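Local coordinates for protein poly-beta-1,6-N-acetyl-D-glucosamine N-deacetylase (Aggregatibacter actinomycetemcomitans, PDB 4U10) that probably removes N-acetyl groups from poly-beta-1,6-N-acetyl-D-glucosamine, through a zinc-binding polysaccharide deacetylase domain that forms this N-terminal part of the longer protein, at residues E132-G137 against I199-R204. Residues are numbered along the deposited sequence; the frame is centred on the assembly and turned at random.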
ATOM      1  N   GLU A 132      -5.697  -7.366 -15.153  1.00 17.48           N
ATOM      2  CA  GLU A 132      -6.565  -6.430 -15.878  1.00 18.35           C
ATOM      3  C   GLU A 132      -6.298  -4.959 -15.481  1.00 17.86           C
ATOM      4  O   GLU A 132      -6.194  -4.059 -16.339  1.00 17.04           O
ATOM      5  CB  GLU A 132      -8.039  -6.795 -15.652  1.00 18.35           C
ATOM      6  CG  GLU A 132      -9.002  -5.978 -16.476  1.00 18.16           C
ATOM      7  CD  GLU A 132     -10.464  -6.197 -16.108  1.00 21.76           C
ATOM      8  OE1 GLU A 132     -10.858  -7.304 -15.653  1.00 19.58           O
ATOM      9  OE2 GLU A 132     -11.270  -5.246 -16.290  1.00 24.45           O
HETATM   10  N   MSE A 133      -6.175  -4.720 -14.192  1.00 15.36           N
HETATM   11  CA  MSE A 133      -5.924  -3.368 -13.680  1.00 14.52           C
HETATM   12  C   MSE A 133      -4.603  -2.853 -14.119  1.00 15.70           C
HETATM   13  O   MSE A 133      -4.491  -1.703 -14.465  1.00 14.92           O
HETATM   14  CB  MSE A 133      -5.991  -3.312 -12.123  1.00 14.71           C
HETATM   15  CG  MSE A 133      -7.453  -3.354 -11.736  1.00 14.64           C
HETATM   16 SE   MSE A 133      -7.875  -3.191  -9.843  1.00 17.18          SE
HETATM   17  CE  MSE A 133      -7.028  -4.817  -9.169  1.00 14.01           C
ATOM     18  N   GLU A 134      -3.571  -3.677 -14.074  1.00 18.92           N
ATOM     19  CA  GLU A 134      -2.204  -3.261 -14.492  1.00 19.06           C
ATOM     20  C   GLU A 134      -2.139  -3.003 -15.999  1.00 18.79           C
ATOM     21  O   GLU A 134      -1.543  -2.025 -16.426  1.00 17.41           O
ATOM     22  CB  GLU A 134      -1.170  -4.308 -14.062  1.00 20.43           C
ATOM     23  CG  GLU A 134       0.276  -3.848 -14.227  1.00 21.31           C
ATOM     24  CD  GLU A 134       0.783  -3.932 -15.679  1.00 25.70           C
ATOM     25  OE1 GLU A 134       0.293  -4.795 -16.474  1.00 26.41           O
ATOM     26  OE2 GLU A 134       1.650  -3.093 -16.013  1.00 26.70           O
ATOM     27  N   GLN A 135      -2.833  -3.837 -16.781  1.00 18.05           N
ATOM     28  CA  GLN A 135      -2.854  -3.733 -18.229  1.00 19.81           C
ATOM     29  C   GLN A 135      -3.547  -2.451 -18.681  1.00 21.86           C
ATOM     30  O   GLN A 135      -3.181  -1.905 -19.718  1.00 20.80           O
ATOM     31  CB  GLN A 135      -3.597  -4.948 -18.836  1.00 23.11           C
ATOM     32  CG  GLN A 135      -2.782  -6.244 -18.711  1.00 22.92           C
ATOM     33  CD  GLN A 135      -3.621  -7.518 -18.864  1.00 23.86           C
ATOM     34  OE1 GLN A 135      -4.708  -7.479 -19.344  1.00 26.99           O
ATOM     35  NE2 GLN A 135      -3.073  -8.651 -18.468  1.00 26.16           N
ATOM     36  N   SER A 136      -4.492  -1.930 -17.877  1.00 19.61           N
ATOM     37  CA  SER A 136      -5.155  -0.646 -18.187  1.00 20.11           C
ATOM     38  C   SER A 136      -4.146   0.460 -18.265  1.00 20.02           C
ATOM     39  O   SER A 136      -4.414   1.553 -18.762  1.00 21.13           O
ATOM     40  CB  SER A 136      -6.143  -0.338 -17.087  1.00 21.55           C
ATOM     41  OG  SER A 136      -5.484   0.294 -15.995  1.00 19.89           O
ATOM     42  N   GLY A 137      -2.956   0.213 -17.755  1.00 19.29           N
ATOM     43  CA  GLY A 137      -2.005   1.266 -17.559  1.00 19.11           C
ATOM     44  C   GLY A 137      -2.313   2.241 -16.424  1.00 19.49           C
ATOM     45  O   GLY A 137      -1.540   3.111 -16.186  1.00 21.67           O
ATOM     46  N   ILE A 199       2.310 -10.842 -13.058  1.00 19.45           N
ATOM     47  CA  ILE A 199       2.100  -9.479 -13.546  1.00 22.62           C
ATOM     48  C   ILE A 199       3.074  -9.140 -14.685  1.00 23.15           C
ATOM     49  O   ILE A 199       2.724  -8.321 -15.548  1.00 22.45           O
ATOM     50  CB  ILE A 199       2.239  -8.449 -12.356  1.00 22.91           C
ATOM     51  CG1 ILE A 199       1.090  -8.620 -11.349  1.00 24.05           C
ATOM     52  CG2 ILE A 199       2.248  -6.983 -12.742  1.00 27.11           C
ATOM     53  CD1 ILE A 199      -0.242  -8.742 -12.017  1.00 23.51           C
ATOM     54  N   GLY A 200       4.271  -9.720 -14.654  1.00 25.28           N
ATOM     55  CA  GLY A 200       5.303  -9.491 -15.669  1.00 26.01           C
ATOM     56  C   GLY A 200       6.289  -8.365 -15.342  1.00 34.08           C
ATOM     57  O   GLY A 200       7.198  -8.078 -16.127  1.00 34.05           O
ATOM     58  N   LYS A 201       6.066  -7.690 -14.221  1.00 31.95           N
ATOM     59  CA  LYS A 201       6.874  -6.559 -13.742  1.00 31.76           C
ATOM     60  C   LYS A 201       7.224  -6.862 -12.258  1.00 31.08           C
ATOM     61  O   LYS A 201       6.300  -7.111 -11.469  1.00 27.80           O
ATOM     62  CB  LYS A 201       6.053  -5.269 -13.753  1.00 33.18           C
ATOM     63  CG  LYS A 201       6.107  -4.456 -15.026  1.00 36.00           C
ATOM     64  CD  LYS A 201       4.907  -4.697 -15.894  1.00 37.67           C
ATOM     65  CE  LYS A 201       4.637  -3.507 -16.799  1.00 41.16           C
ATOM     66  NZ  LYS A 201       3.515  -3.849 -17.705  1.00 44.37           N
ATOM     67  N   LYS A 202       8.506  -6.912 -11.900  1.00 28.81           N
ATOM     68  CA  LYS A 202       8.917  -6.942 -10.462  1.00 30.37           C
ATOM     69  C   LYS A 202       8.415  -5.684  -9.806  1.00 24.84           C
ATOM     70  O   LYS A 202       8.573  -4.588 -10.365  1.00 24.40           O
ATOM     71  CB  LYS A 202      10.444  -6.914 -10.282  1.00 32.09           C
ATOM     72  CG  LYS A 202      11.195  -8.211 -10.443  1.00 39.98           C
ATOM     73  CD  LYS A 202      12.706  -7.915 -10.348  1.00 41.16           C
ATOM     74  CE  LYS A 202      13.480  -9.111  -9.825  1.00 46.35           C
ATOM     75  NZ  LYS A 202      12.971  -9.591  -8.492  1.00 52.69           N
ATOM     76  N   PRO A 203       7.803  -5.794  -8.610  1.00 20.28           N
ATOM     77  CA  PRO A 203       7.461  -4.537  -8.016  1.00 17.78           C
ATOM     78  C   PRO A 203       8.686  -3.654  -7.743  1.00 17.13           C
ATOM     79  O   PRO A 203       9.755  -4.160  -7.392  1.00 14.59           O
ATOM     80  CB  PRO A 203       6.827  -4.962  -6.647  1.00 19.77           C
ATOM     81  CG  PRO A 203       7.453  -6.302  -6.345  1.00 18.75           C
ATOM     82  CD  PRO A 203       7.646  -6.927  -7.694  1.00 20.08           C
ATOM     83  N   ARG A 204       8.506  -2.337  -7.754  1.00 15.93           N
ATOM     84  CA  ARG A 204       9.611  -1.434  -7.480  1.00 16.16           C
ATOM     85  C   ARG A 204       9.290  -0.455  -6.352  1.00 15.61           C
ATOM     86  O   ARG A 204       9.985   0.545  -6.128  1.00 18.89           O
ATOM     87  CB  ARG A 204      10.002  -0.704  -8.765  1.00 18.14           C
ATOM     88  CG  ARG A 204       8.848  -0.116  -9.483  1.00 18.11           C
ATOM     89  CD  ARG A 204       9.241   0.515 -10.843  1.00 19.34           C
ATOM     90  NE  ARG A 204       8.026   1.076 -11.432  1.00 16.97           N
ATOM     91  CZ  ARG A 204       7.945   1.656 -12.613  1.00 18.27           C
ATOM     92  NH1 ARG A 204       9.032   1.744 -13.369  1.00 17.01           N
ATOM     93  NH2 ARG A 204       6.770   2.152 -13.017  1.00 16.48           N
TER
HETATM   94  O   HOH W   1       0.073  -7.229 -15.976  1.00 25.29           O
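Glu-134 extends from its helix toward Lys-201 with CG anti to the backbone N (chi1 -170°), and a bend at chi2 (-79°) then turns the carboxylate to meet the ammonium group. Lys-201 is also bent at its second torsion, but its outer half is stretched out, which carries NZ to the acid. The two ends form a salt bridge, in which Lys-201 NZ donates a hydrogen bond to Glu-134 OE2 over 2.6 Å. NZ comes to the syn side of OE2, but 32° out of the carboxylate plane. The other oxygen is farther off, with OE1 of Glu-134 3.6 Å from Lys-201 NZ, so the grip is one-sided.

A water donates to OE1 of Glu-134 at 2.5 Å. The same water donates to the carbonyl O of Ile-199 at 2.9 Å. The carboxylate therefore has a different link at each oxygen, which should limit its rotation. The nearby ammonium probably stabilises its negative charge. Closer to the helix, CG of Glu-134 rests against the CG2 methyl of Ile-199 at 4.0 Å. This is the direct contact of Ile-199 with Glu-134.

Gly-200 has positive phi where the chain leaves helix 177-199, and Lys-201 follows directly after this turn. The contact is a small surface one, burying 135 Å², and lies away from the zinc sites. It ties the C-terminal part of helix 127-135 to the loop joining helix 177-199 to strand 205-207, within the polysaccharide deacetylase domain. Ile-199 also touches Val-130 and Arg-131 of helix 127-135. On that helix, Met-133, a selenomethionine, packs on Met-80 and Tyr-85 of helix 79-91. At the far end of the loop, Arg-204 makes a salt bridge to Glu-140 of strand 139-141 and touches helix 51-58.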